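Local atomic coordinates of dihydroxyacetone kinase (Citrobacter freundii, PDB entry 1UN8), a protein that catalyses the ATP-dependent, divalent-metal-requiring phosphorylation of dihydroxyacetone to dihydroxyacetone phosphate, a step of glycerol fermentation. Residues G80-S85 and T296-K301; T93-V98 and E123-L128; Q231-V236 and M269-R274; T306-E311 and K316-E321; A346-Q351 and L416-G421. All blocks are in the same frame, centred on the assembly; numbering follows the deposited sequence.

Contact 1 of 5, residues G80-S85 and T296-K301; sequences GDVFAS and TALDMK
V82 and F83 reach across to A297 and L298, where two tight beta turns meet at the substrate site of the DhaK domain. The first segment leaves strand 76-80 at G80 and rounds a type II turn from D81 to A84, closed by A84 N to D81 O at 3.0 Å. Inside that turn the D81 carboxylate folds back on the chain: OD2 accepts from V82 N at 2.6 Å, using its anti side with the donor 23° out of the carboxylate plane. The same oxygen also forms a salt bridge with R9, so two donors hold the carboxylate in position. V82 follows, with CG1 anti to its backbone N (chi1 -174°). This methyl lies 4.2 Å from L298 CD1 and also covers the rim of one face of the F83 ring. F83 takes a left-handed backbone conformation, as the third residue of a type II turn does, and its ring extends toward the second segment. There CZ lies 3.9 Å from L298 CD1, which approaches the ring obliquely, whereas A297 CA stands at the ring edge. The ring also packs edge-to-face on H220, the histidine that forms the hemiaminal intermediate, and meets H61 of the substrate site; hence the apolar turn forms part of the catalytic surroundings. Beyond it, S85 OG hydrogen-bonds to D114, another substrate-binding residue. L298 belongs to the facing type II' turn, from A297 to M300, whose closing bond runs from M300 N to A297 O at 2.9 Å.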
# COMPACT_ATOMS: atom_id res chain seq x y z
N GLY A 80 -3.02 -15.30 14.68
CA GLY A 80 -1.99 -16.31 14.80
C GLY A 80 -0.70 -15.64 14.39
O GLY A 80 -0.66 -14.44 14.11
N ASP A 81 0.38 -16.41 14.36
CA ASP A 81 1.66 -15.85 13.94
C ASP A 81 1.55 -15.62 12.43
O ASP A 81 0.52 -15.94 11.81
CB ASP A 81 2.78 -16.83 14.28
CG ASP A 81 4.14 -16.16 14.37
OD1 ASP A 81 5.02 -16.72 15.06
OD2 ASP A 81 4.33 -15.10 13.76
N VAL A 82 2.60 -15.06 11.84
CA VAL A 82 2.60 -14.80 10.41
C VAL A 82 2.28 -16.04 9.59
O VAL A 82 3.01 -17.03 9.64
CB VAL A 82 3.96 -14.26 9.94
CG1 VAL A 82 3.87 -13.86 8.47
CG2 VAL A 82 4.37 -13.07 10.78
N PHE A 83 1.18 -15.98 8.84
CA PHE A 83 0.77 -17.09 7.99
C PHE A 83 0.64 -18.41 8.73
O PHE A 83 0.82 -19.48 8.14
CB PHE A 83 1.76 -17.26 6.84
CG PHE A 83 1.75 -16.12 5.85
CD1 PHE A 83 2.63 -16.13 4.76
CD2 PHE A 83 0.85 -15.07 5.98
CE1 PHE A 83 2.60 -15.09 3.82
CE2 PHE A 83 0.81 -14.04 5.05
CZ PHE A 83 1.69 -14.05 3.96
N ALA A 84 0.32 -18.34 10.01
CA ALA A 84 0.16 -19.53 10.85
C ALA A 84 -1.12 -19.41 11.66
O ALA A 84 -1.37 -18.38 12.29
CB ALA A 84 1.35 -19.67 11.77
N SER A 85 -1.93 -20.46 11.66
CA SER A 85 -3.20 -20.46 12.39
C SER A 85 -3.05 -20.24 13.89
O SER A 85 -2.05 -20.66 14.50
CB SER A 85 -3.94 -21.79 12.17
OG SER A 85 -4.36 -21.95 10.83
N THR A 296 -4.44 -8.39 2.70
CA THR A 296 -3.14 -8.52 2.06
C THR A 296 -2.41 -9.82 2.26
O THR A 296 -2.87 -10.72 2.94
CB THR A 296 -2.19 -7.41 2.52
OG1 THR A 296 -1.95 -7.56 3.92
CG2 THR A 296 -2.79 -6.04 2.24
N ALA A 297 -1.24 -9.88 1.63
CA ALA A 297 -0.32 -11.02 1.69
C ALA A 297 1.03 -10.33 1.88
O ALA A 297 1.90 -10.37 1.01
CB ALA A 297 -0.35 -11.80 0.37
N LEU A 298 1.16 -9.67 3.02
CA LEU A 298 2.34 -8.90 3.33
C LEU A 298 2.55 -7.91 2.17
O LEU A 298 1.62 -7.19 1.82
CB LEU A 298 3.54 -9.82 3.53
CG LEU A 298 3.40 -10.65 4.82
CD1 LEU A 298 4.53 -11.64 4.97
CD2 LEU A 298 3.37 -9.70 5.99
N ASP A 299 3.73 -7.90 1.56
CA ASP A 299 3.97 -6.97 0.46
C ASP A 299 3.82 -7.56 -0.94
O ASP A 299 4.36 -7.02 -1.92
CB ASP A 299 5.36 -6.34 0.62
CG ASP A 299 6.48 -7.34 0.45
OD1 ASP A 299 6.22 -8.55 0.45
OD2 ASP A 299 7.64 -6.90 0.32
N MET A 300 3.07 -8.65 -1.05
CA MET A 300 2.85 -9.31 -2.33
C MET A 300 2.44 -8.33 -3.43
O MET A 300 1.45 -7.61 -3.28
CB MET A 300 1.76 -10.38 -2.18
CG MET A 300 1.50 -11.19 -3.43
SD MET A 300 0.70 -12.76 -3.01
CE MET A 300 -0.83 -12.52 -3.84
N LYS A 301 3.18 -8.31 -4.53
CA LYS A 301 2.82 -7.40 -5.60
C LYS A 301 1.77 -7.99 -6.53
O LYS A 301 2.07 -8.43 -7.64
CB LYS A 301 4.05 -6.98 -6.41
CG LYS A 301 3.71 -5.98 -7.51
CD LYS A 301 4.86 -5.04 -7.86
CE LYS A 301 4.31 -3.89 -8.73
NZ LYS A 301 5.31 -2.83 -9.06

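Contact 2 of 5, residues T93-V98 and E123-L128; sequences TAIQAV and EKARRL
I95 and A125 face each other where helices 88-98 and 112-127 pack together. The two helices are the crossovers of successive beta-alpha-beta units in the first DhaK sheet, 76-80/88-98/104-109 and 104-109/112-127/132-137, which share strand 104-109. A branched methyl meets a single methyl here. I95 carries CG2 anti to its backbone N, and this methyl touches A125 CB at 3.9 Å, while the CG1 arm leads away from the neighbouring helix; the residue also packs on I54, C104 and L106 of the sheet. The backbones come nearest at this pair, with I95 CA and A125 CA 7.3 Å apart. One residue on, Q96 and L128 meet differently, their side chains crossing at about a right angle. The Q96 chain bends at chi2 (-149°), bringing its amide beside one leucine methyl: L128 CD1 lies 3.9 Å from Q96 OE1 and 4.0 Å from Q96 CD. This is van der Waals packing; the polar atoms of the amide are engaged elsewhere, which would help to fix its rotation. Q96 NE2 donates to the carbonyl of A344 of the second subunit, and Q96 OE1 is hydrogen-bonded to Y130 OH.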
# COMPACT_ATOMS: atom_id res chain seq x y z
N THR A 93 -10.53 -18.87 24.09
CA THR A 93 -10.42 -17.69 24.94
C THR A 93 -11.23 -16.53 24.40
O THR A 93 -11.86 -15.80 25.17
CB THR A 93 -8.96 -17.27 25.06
OG1 THR A 93 -8.22 -18.33 25.67
CG2 THR A 93 -8.83 -16.01 25.89
N ALA A 94 -11.21 -16.33 23.09
CA ALA A 94 -11.98 -15.24 22.50
C ALA A 94 -13.48 -15.47 22.62
O ALA A 94 -14.24 -14.56 22.92
CB ALA A 94 -11.60 -15.08 21.03
N ILE A 95 -13.90 -16.71 22.38
CA ILE A 95 -15.32 -17.07 22.45
C ILE A 95 -15.86 -16.76 23.85
O ILE A 95 -16.84 -16.03 24.00
CB ILE A 95 -15.52 -18.59 22.14
CG1 ILE A 95 -15.53 -18.84 20.62
CG2 ILE A 95 -16.84 -19.08 22.74
CD1 ILE A 95 -14.43 -18.13 19.87
N GLN A 96 -15.20 -17.31 24.86
CA GLN A 96 -15.58 -17.11 26.25
C GLN A 96 -15.51 -15.64 26.67
O GLN A 96 -16.26 -15.19 27.53
CB GLN A 96 -14.66 -17.89 27.18
CG GLN A 96 -14.67 -19.37 26.97
CD GLN A 96 -14.38 -20.10 28.26
OE1 GLN A 96 -15.25 -20.16 29.14
NE2 GLN A 96 -13.17 -20.63 28.39
N ALA A 97 -14.60 -14.90 26.05
CA ALA A 97 -14.41 -13.51 26.41
C ALA A 97 -15.45 -12.53 25.90
O ALA A 97 -15.69 -11.50 26.53
CB ALA A 97 -13.04 -13.07 25.96
N VAL A 98 -16.09 -12.84 24.78
CA VAL A 98 -17.05 -11.90 24.20
C VAL A 98 -18.40 -12.48 23.85
O VAL A 98 -19.24 -11.79 23.27
CB VAL A 98 -16.47 -11.28 22.90
CG1 VAL A 98 -15.14 -10.63 23.18
CG2 VAL A 98 -16.31 -12.35 21.82
N GLU A 123 -16.13 -26.77 19.43
CA GLU A 123 -16.55 -27.98 20.12
C GLU A 123 -16.37 -27.85 21.61
O GLU A 123 -17.25 -28.22 22.39
CB GLU A 123 -15.77 -29.19 19.60
CG GLU A 123 -16.07 -29.50 18.16
CD GLU A 123 -17.54 -29.77 17.93
OE1 GLU A 123 -18.05 -29.44 16.83
OE2 GLU A 123 -18.19 -30.32 18.85
N LYS A 124 -15.22 -27.33 22.03
CA LYS A 124 -14.95 -27.16 23.45
C LYS A 124 -15.86 -26.09 24.03
O LYS A 124 -16.18 -26.11 25.21
CB LYS A 124 -13.48 -26.78 23.68
CG LYS A 124 -12.51 -27.91 23.45
CD LYS A 124 -11.13 -27.56 23.99
CE LYS A 124 -10.22 -28.79 23.96
NZ LYS A 124 -8.92 -28.54 24.64
N ALA A 125 -16.27 -25.16 23.18
CA ALA A 125 -17.13 -24.07 23.61
C ALA A 125 -18.54 -24.60 23.84
O ALA A 125 -19.19 -24.25 24.82
CB ALA A 125 -17.16 -22.97 22.55
N ARG A 126 -18.99 -25.45 22.93
CA ARG A 126 -20.31 -26.04 23.02
C ARG A 126 -20.44 -26.86 24.29
O ARG A 126 -21.50 -26.85 24.92
CB ARG A 126 -20.59 -26.90 21.79
CG ARG A 126 -20.93 -26.07 20.57
CD ARG A 126 -21.06 -26.90 19.31
NE ARG A 126 -21.55 -26.09 18.20
CZ ARG A 126 -21.45 -26.44 16.93
NH1 ARG A 126 -20.87 -27.60 16.61
NH2 ARG A 126 -21.92 -25.64 15.97
N ARG A 127 -19.38 -27.55 24.68
CA ARG A 127 -19.43 -28.34 25.90
C ARG A 127 -19.59 -27.41 27.11
O ARG A 127 -20.10 -27.81 28.16
CB ARG A 127 -18.16 -29.18 26.05
CG ARG A 127 -18.04 -29.85 27.40
CD ARG A 127 -16.83 -30.76 27.48
NE ARG A 127 -16.60 -31.22 28.85
CZ ARG A 127 -16.13 -30.45 29.83
NH1 ARG A 127 -15.83 -29.17 29.59
NH2 ARG A 127 -15.96 -30.94 31.04
N LEU A 128 -19.17 -26.16 26.95
CA LEU A 128 -19.26 -25.18 28.02
C LEU A 128 -20.58 -24.41 27.96
O LEU A 128 -20.75 -23.40 28.64
CB LEU A 128 -18.08 -24.22 27.96
CG LEU A 128 -16.71 -24.86 28.21
CD1 LEU A 128 -15.58 -23.86 27.91
CD2 LEU A 128 -16.64 -25.34 29.65

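Contact 3 of 5, residues Q231-V236 and M269-R274; sequences QNSAQV and MAIITR
At the subunit interface, the first turn of helix 233-247 packs against helix 266-277 through S233, which fits between two consecutive isoleucines. S233 OG touches I271 CG2 at 3.5 Å, while the serine CB meets I272 CD1 at 3.7 Å, so each isoleucine offers a different branch. The small serine permits a close approach of the helices, with S233 CA and I272 CA 6.2 Å apart. Its hydroxyl, chi1 57°, is turned to the side where E275 accepts a hydrogen bond from it, which gives this buried hydroxyl a polar partner. In the fold, helix 266-277 lies on the second DhaK sheet, with M269 and T273 packed against P291 and I272 against F303, and helix 233-247 runs beside it. The start of the latter is N-capped: N232 OD1 accepts from Q235 N at 2.9 Å with a nearly straight N-H...O angle of 168°. In the other helix, M269 O receives both T273 N and T273 OG1, from opposite faces of its carbonyl plane. The second subunit covers part of this surface, its V16 packing on I271, its N7 on S233 and A234, and its D15 forming a salt bridge with R274.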
# COMPACT_ATOMS: atom_id res chain seq x y z
N GLN A 231 2.03 -8.86 -18.52
CA GLN A 231 1.71 -8.11 -17.31
C GLN A 231 0.80 -6.95 -17.68
O GLN A 231 0.43 -6.14 -16.83
CB GLN A 231 2.97 -7.58 -16.64
CG GLN A 231 3.89 -8.66 -16.13
CD GLN A 231 5.04 -8.10 -15.33
OE1 GLN A 231 5.15 -6.88 -15.16
NE2 GLN A 231 5.91 -8.98 -14.83
N ASN A 232 0.44 -6.89 -18.96
CA ASN A 232 -0.42 -5.85 -19.47
C ASN A 232 -1.71 -5.75 -18.65
O ASN A 232 -2.48 -6.70 -18.57
CB ASN A 232 -0.75 -6.11 -20.93
CG ASN A 232 -1.70 -5.09 -21.50
OD1 ASN A 232 -2.90 -5.09 -21.19
ND2 ASN A 232 -1.17 -4.17 -22.31
N SER A 233 -1.93 -4.58 -18.06
CA SER A 233 -3.11 -4.36 -17.22
C SER A 233 -4.45 -4.72 -17.86
O SER A 233 -5.29 -5.36 -17.23
CB SER A 233 -3.13 -2.91 -16.71
OG SER A 233 -3.10 -1.98 -17.78
N ALA A 234 -4.66 -4.31 -19.10
CA ALA A 234 -5.92 -4.60 -19.76
C ALA A 234 -6.15 -6.09 -20.01
O ALA A 234 -7.23 -6.63 -19.75
CB ALA A 234 -6.00 -3.84 -21.06
N GLN A 235 -5.12 -6.75 -20.51
CA GLN A 235 -5.23 -8.16 -20.80
C GLN A 235 -5.45 -8.91 -19.50
O GLN A 235 -6.36 -9.74 -19.40
CB GLN A 235 -3.96 -8.64 -21.52
CG GLN A 235 -3.84 -8.07 -22.94
CD GLN A 235 -2.52 -8.39 -23.60
OE1 GLN A 235 -2.15 -9.56 -23.73
NE2 GLN A 235 -1.81 -7.36 -24.04
N VAL A 236 -4.63 -8.62 -18.50
CA VAL A 236 -4.77 -9.28 -17.22
C VAL A 236 -6.15 -9.07 -16.60
O VAL A 236 -6.78 -10.02 -16.15
CB VAL A 236 -3.68 -8.81 -16.23
CG1 VAL A 236 -3.90 -9.45 -14.86
CG2 VAL A 236 -2.31 -9.19 -16.78
N MET A 269 -2.67 0.60 -9.17
CA MET A 269 -4.01 0.28 -8.69
C MET A 269 -5.06 1.13 -9.39
O MET A 269 -6.17 0.67 -9.63
CB MET A 269 -4.10 0.49 -7.18
CG MET A 269 -3.34 -0.56 -6.39
SD MET A 269 -4.14 -2.18 -6.39
CE MET A 269 -3.50 -2.85 -7.84
N ALA A 270 -4.70 2.37 -9.73
CA ALA A 270 -5.61 3.27 -10.42
C ALA A 270 -5.83 2.77 -11.84
O ALA A 270 -6.96 2.72 -12.33
CB ALA A 270 -5.04 4.68 -10.45
N ILE A 271 -4.74 2.40 -12.50
CA ILE A 271 -4.83 1.87 -13.85
C ILE A 271 -5.72 0.63 -13.83
O ILE A 271 -6.58 0.46 -14.69
CB ILE A 271 -3.45 1.48 -14.39
CG1 ILE A 271 -2.55 2.72 -14.44
CG2 ILE A 271 -3.57 0.87 -15.78
CD1 ILE A 271 -1.10 2.42 -14.78
N ILE A 272 -5.52 -0.23 -12.84
CA ILE A 272 -6.31 -1.44 -12.73
C ILE A 272 -7.80 -1.06 -12.60
O ILE A 272 -8.68 -1.67 -13.22
CB ILE A 272 -5.89 -2.29 -11.49
CG1 ILE A 272 -4.45 -2.78 -11.64
CG2 ILE A 272 -6.84 -3.46 -11.33
CD1 ILE A 272 -4.05 -3.05 -13.08
N THR A 273 -8.06 -0.05 -11.78
CA THR A 273 -9.41 0.41 -11.57
C THR A 273 -10.01 0.87 -12.90
O THR A 273 -11.18 0.63 -13.18
CB THR A 273 -9.45 1.55 -10.55
OG1 THR A 273 -8.99 1.06 -9.28
CG2 THR A 273 -10.87 2.08 -10.41
N ARG A 274 -9.20 1.53 -13.71
CA ARG A 274 -9.69 1.99 -15.00
C ARG A 274 -10.04 0.82 -15.92
O ARG A 274 -11.03 0.87 -16.64
CB ARG A 274 -8.65 2.87 -15.69
CG ARG A 274 -9.05 3.30 -17.10
CD ARG A 274 -7.90 3.94 -17.82
NE ARG A 274 -8.20 4.22 -19.22
CZ ARG A 274 -8.52 3.29 -20.11
NH1 ARG A 274 -8.58 2.01 -19.76
NH2 ARG A 274 -8.76 3.63 -21.37

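Contact 4 of 5, residues T306-E311 and K316-E321; sequences TAIVLE and KALLTE
This is apolar packing of a helix on the end of a strand, between neighbours in sequence: the chain leaves strand 301-309, makes a short connection and returns as helix 314-319 to cover the residues it has just passed. A single methyl carries the whole contact. L318 CD1 lies 4.0 Å from I308 CG2 and also 4.0 Å from L310 CD2, bridging two residues of the first segment. The two approaches differ in direction: the L318 and I308 side chains slide past each other in opposite senses, whereas those of L318 and L310 cross at about a right angle. In I308 a chi1 of 175° sends CG1 anti to the backbone N and so sets CG2, the branch that touches the leucine, between the backbone N and the carbonyl carbon. L310, at the centre of an inverse gamma turn, follows I308 by two residues. At the other end, T320 OG1 donates to A317 O at 3.0 Å from above the carbonyl plane, tying the residues that follow the helix back onto its last turn. Around these three residues, A255 of strand 254-260 touches I308, L310 and L318, T186 of strand 186-192 touches I308, and helix 155-167 packs on A317 through I161 while K160 binds the carbonyls of A317 and T320.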
# COMPACT_ATOMS: atom_id res chain seq x y z
N THR A 306 -12.98 -8.90 -6.32
CA THR A 306 -14.09 -9.63 -5.72
C THR A 306 -15.43 -9.07 -6.15
O THR A 306 -15.69 -7.87 -6.01
CB THR A 306 -14.05 -9.59 -4.19
OG1 THR A 306 -12.87 -10.22 -3.71
CG2 THR A 306 -15.25 -10.33 -3.64
N ALA A 307 -16.28 -9.94 -6.69
CA ALA A 307 -17.61 -9.54 -7.12
C ALA A 307 -18.63 -10.20 -6.19
O ALA A 307 -18.55 -11.40 -5.93
CB ALA A 307 -17.85 -9.97 -8.56
N ILE A 308 -19.55 -9.40 -5.68
CA ILE A 308 -20.63 -9.90 -4.82
C ILE A 308 -21.96 -9.52 -5.47
O ILE A 308 -22.15 -8.36 -5.86
CB ILE A 308 -20.57 -9.29 -3.40
CG1 ILE A 308 -21.78 -9.76 -2.62
CG2 ILE A 308 -20.52 -7.77 -3.47
CD1 ILE A 308 -21.43 -10.42 -1.30
N VAL A 309 -22.86 -10.49 -5.59
CA VAL A 309 -24.16 -10.26 -6.21
C VAL A 309 -25.06 -9.48 -5.27
O VAL A 309 -25.23 -9.85 -4.11
CB VAL A 309 -24.85 -11.60 -6.56
CG1 VAL A 309 -26.20 -11.32 -7.21
CG2 VAL A 309 -23.97 -12.41 -7.50
N LEU A 310 -25.63 -8.40 -5.77
CA LEU A 310 -26.51 -7.57 -4.95
C LEU A 310 -27.96 -8.05 -4.98
O LEU A 310 -28.81 -7.46 -5.64
CB LEU A 310 -26.41 -6.12 -5.41
CG LEU A 310 -25.01 -5.51 -5.36
CD1 LEU A 310 -25.04 -4.10 -5.92
CD2 LEU A 310 -24.50 -5.53 -3.93
N GLU A 311 -28.23 -9.13 -4.27
CA GLU A 311 -29.58 -9.67 -4.19
C GLU A 311 -30.03 -9.54 -2.73
O GLU A 311 -29.21 -9.62 -1.81
CB GLU A 311 -29.61 -11.16 -4.59
CG GLU A 311 -29.34 -11.48 -6.07
CD GLU A 311 -30.42 -10.97 -7.03
OE1 GLU A 311 -31.62 -11.12 -6.71
OE2 GLU A 311 -30.07 -10.44 -8.11
N LYS A 316 -28.09 -3.59 1.03
CA LYS A 316 -28.47 -2.79 2.19
C LYS A 316 -27.37 -2.90 3.24
O LYS A 316 -26.92 -1.89 3.78
CB LYS A 316 -29.80 -3.30 2.77
CG LYS A 316 -30.28 -2.56 4.01
CD LYS A 316 -31.47 -3.27 4.65
CE LYS A 316 -32.68 -3.32 3.71
NZ LYS A 316 -33.90 -3.90 4.35
N ALA A 317 -26.94 -4.13 3.50
CA ALA A 317 -25.91 -4.40 4.48
C ALA A 317 -24.52 -3.87 4.12
O ALA A 317 -23.74 -3.49 5.00
CB ALA A 317 -25.84 -5.90 4.75
N LEU A 318 -24.19 -3.86 2.84
CA LEU A 318 -22.89 -3.36 2.42
C LEU A 318 -22.78 -1.87 2.67
O LEU A 318 -21.77 -1.39 3.18
CB LEU A 318 -22.65 -3.62 0.94
CG LEU A 318 -22.26 -5.03 0.48
CD1 LEU A 318 -21.90 -4.97 -1.00
CD2 LEU A 318 -21.08 -5.53 1.30
N LEU A 319 -23.83 -1.14 2.31
CA LEU A 319 -23.84 0.31 2.44
C LEU A 319 -24.00 0.91 3.83
O LEU A 319 -23.89 2.12 3.99
CB LEU A 319 -24.91 0.86 1.52
CG LEU A 319 -24.72 0.39 0.07
CD1 LEU A 319 -25.95 0.73 -0.72
CD2 LEU A 319 -23.48 1.03 -0.54
N THR A 320 -24.25 0.09 4.83
CA THR A 320 -24.42 0.61 6.18
C THR A 320 -23.10 1.05 6.76
O THR A 320 -22.10 0.36 6.59
CB THR A 320 -25.05 -0.42 7.11
OG1 THR A 320 -24.19 -1.57 7.20
CG2 THR A 320 -26.41 -0.86 6.58
N GLU A 321 -23.08 2.18 7.44
CA GLU A 321 -21.85 2.65 8.04
C GLU A 321 -21.50 1.73 9.20
O GLU A 321 -22.39 1.20 9.87
CB GLU A 321 -22.00 4.08 8.57
CG GLU A 321 -22.47 5.09 7.54
CD GLU A 321 -22.55 6.50 8.11
OE1 GLU A 321 -23.20 6.70 9.17
OE2 GLU A 321 -21.96 7.42 7.50

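Contact 5 of 5, residues A346-Q351 and L416-G421; sequences ARVEFQ and LFALIG
The F350 ring lies over the end of L419, whose CD2 sits above the centre of one face, 3.9 Å from the ring centroid and only 9° off the normal, a well-centred CH-pi contact. The other leucine methyl, L419 CD1, lies above the same face but out past its rim, 3.8 Å from F350 CE2, so both branches of the leucine are used by one aromatic group. L419 gets there because its CG is anti to the backbone N (chi1 177°), which carries the forked end from the helix toward the extended segment. V348 supplies the other half of the contact, crossing L419 at about a right angle. Its two methyls divide the helix surface: V348 CG1 touches L419 CD1 at 3.9 Å, and V348 CG2 lies 4.2 Å from A418 CB. L419 CD1 thus touches both the valine and the phenylalanine. Skipping E349, which points outward, V348 and F350 both turn toward the helix, as expected of an extended chain. The backbone is fastened as well, V348 N donating to E422, while P409 packs against both F350 and L419. R127 of the second subunit rests on V348 and A418. On the far side of the same helix, F417 and I420 line the bound phospholipid, so the linker segment covers the outer surface of a helix from the eight-helix barrel of the DhaL domain, whose inner surface encloses the lipid.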
# COMPACT_ATOMS: atom_id res chain seq x y z
N ALA A 346 -1.52 32.53 -25.13
CA ALA A 346 -0.27 32.85 -24.46
C ALA A 346 0.61 33.63 -25.44
O ALA A 346 1.28 34.59 -25.05
CB ALA A 346 0.43 31.58 -24.01
N ARG A 347 0.59 33.21 -26.70
CA ARG A 347 1.38 33.84 -27.76
C ARG A 347 1.45 35.36 -27.64
O ARG A 347 0.43 36.04 -27.60
CB ARG A 347 0.81 33.44 -29.12
CG ARG A 347 1.28 34.28 -30.29
CD ARG A 347 0.44 33.95 -31.51
NE ARG A 347 0.22 35.12 -32.36
CZ ARG A 347 -0.69 35.17 -33.33
NH1 ARG A 347 -1.46 34.11 -33.58
NH2 ARG A 347 -0.83 36.27 -34.06
N VAL A 348 2.67 35.88 -27.59
CA VAL A 348 2.88 37.32 -27.48
C VAL A 348 2.68 38.01 -28.83
O VAL A 348 3.16 37.54 -29.87
CB VAL A 348 4.31 37.64 -26.94
CG1 VAL A 348 5.35 36.85 -27.71
CG2 VAL A 348 4.60 39.13 -27.07
N GLU A 349 1.94 39.11 -28.80
CA GLU A 349 1.65 39.89 -29.99
C GLU A 349 2.67 41.00 -30.18
O GLU A 349 3.20 41.54 -29.21
CB GLU A 349 0.26 40.49 -29.91
CG GLU A 349 -0.86 39.53 -30.26
CD GLU A 349 -2.15 39.90 -29.57
OE1 GLU A 349 -2.48 41.11 -29.52
OE2 GLU A 349 -2.85 38.99 -29.07
N PHE A 350 2.92 41.35 -31.44
CA PHE A 350 3.89 42.38 -31.75
C PHE A 350 3.81 42.78 -33.21
O PHE A 350 3.20 42.09 -34.03
CB PHE A 350 5.30 41.86 -31.46
CG PHE A 350 5.73 40.75 -32.38
CD1 PHE A 350 6.49 41.01 -33.51
CD2 PHE A 350 5.35 39.43 -32.11
CE1 PHE A 350 6.87 39.98 -34.37
CE2 PHE A 350 5.72 38.39 -32.97
CZ PHE A 350 6.49 38.67 -34.10
N GLN A 351 4.46 43.89 -33.54
CA GLN A 351 4.48 44.37 -34.91
C GLN A 351 5.92 44.77 -35.24
O GLN A 351 6.52 45.58 -34.54
CB GLN A 351 3.55 45.57 -35.06
CG GLN A 351 2.94 45.69 -36.44
CD GLN A 351 2.11 44.47 -36.81
OE1 GLN A 351 1.16 44.11 -36.12
NE2 GLN A 351 2.48 43.82 -37.91
N LEU A 416 9.93 43.30 -27.33
CA LEU A 416 11.06 42.58 -27.90
C LEU A 416 11.53 41.51 -26.94
O LEU A 416 11.70 40.36 -27.32
CB LEU A 416 12.24 43.51 -28.20
CG LEU A 416 13.46 42.74 -28.72
CD1 LEU A 416 13.15 42.11 -30.08
CD2 LEU A 416 14.65 43.68 -28.82
N PHE A 417 11.75 41.89 -25.69
CA PHE A 417 12.20 40.94 -24.68
C PHE A 417 11.16 39.83 -24.54
O PHE A 417 11.48 38.64 -24.57
CB PHE A 417 12.43 41.63 -23.33
CG PHE A 417 13.75 42.36 -23.23
CD1 PHE A 417 14.19 42.86 -22.00
CD2 PHE A 417 14.55 42.55 -24.35
CE1 PHE A 417 15.40 43.53 -21.90
CE2 PHE A 417 15.77 43.22 -24.25
CZ PHE A 417 16.19 43.71 -23.02
N ALA A 418 9.90 40.24 -24.40
CA ALA A 418 8.80 39.29 -24.27
C ALA A 418 8.81 38.30 -25.44
O ALA A 418 8.50 37.13 -25.27
CB ALA A 418 7.47 40.03 -24.21
N LEU A 419 9.16 38.79 -26.63
CA LEU A 419 9.19 37.92 -27.80
C LEU A 419 10.35 36.93 -27.74
O LEU A 419 10.18 35.75 -28.08
CB LEU A 419 9.30 38.75 -29.07
CG LEU A 419 9.40 37.88 -30.33
CD1 LEU A 419 8.16 37.00 -30.43
CD2 LEU A 419 9.55 38.77 -31.55
N ILE A 420 11.51 37.40 -27.31
CA ILE A 420 12.68 36.55 -27.18
C ILE A 420 12.37 35.51 -26.11
O ILE A 420 12.61 34.31 -26.29
CB ILE A 420 13.94 37.36 -26.77
CG1 ILE A 420 14.33 38.31 -27.90
CG2 ILE A 420 15.10 36.43 -26.43
CD1 ILE A 420 15.40 39.32 -27.50
N GLY A 421 11.83 35.99 -24.99
CA GLY A 421 11.50 35.10 -23.89
C GLY A 421 10.60 33.97 -24.34
O GLY A 421 10.71 32.84 -23.86

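In the fold
From the N terminus, contact 1 closes the longest loop, joining a turn after strand 76-80 to one before strand 301-309 and so tying together the two sheets of the DhaK domain. Contacts 2 and 3 are nested inside that loop in series: contact 2 pairs two helices of the sheet with strand 104-109, and contact 3 pairs two helices beside the sheet with strands 254-260, 285-292 and 301-309, with centres about 45 Å apart. Contact 4 follows in series, a short closure at the end of strand 301-309. Contact 5 opens later, fixing the linker to the helical barrel; its centre is about 62 Å from that of contact 1. Contacts 1, 2, 3 and 5 all touch the second subunit.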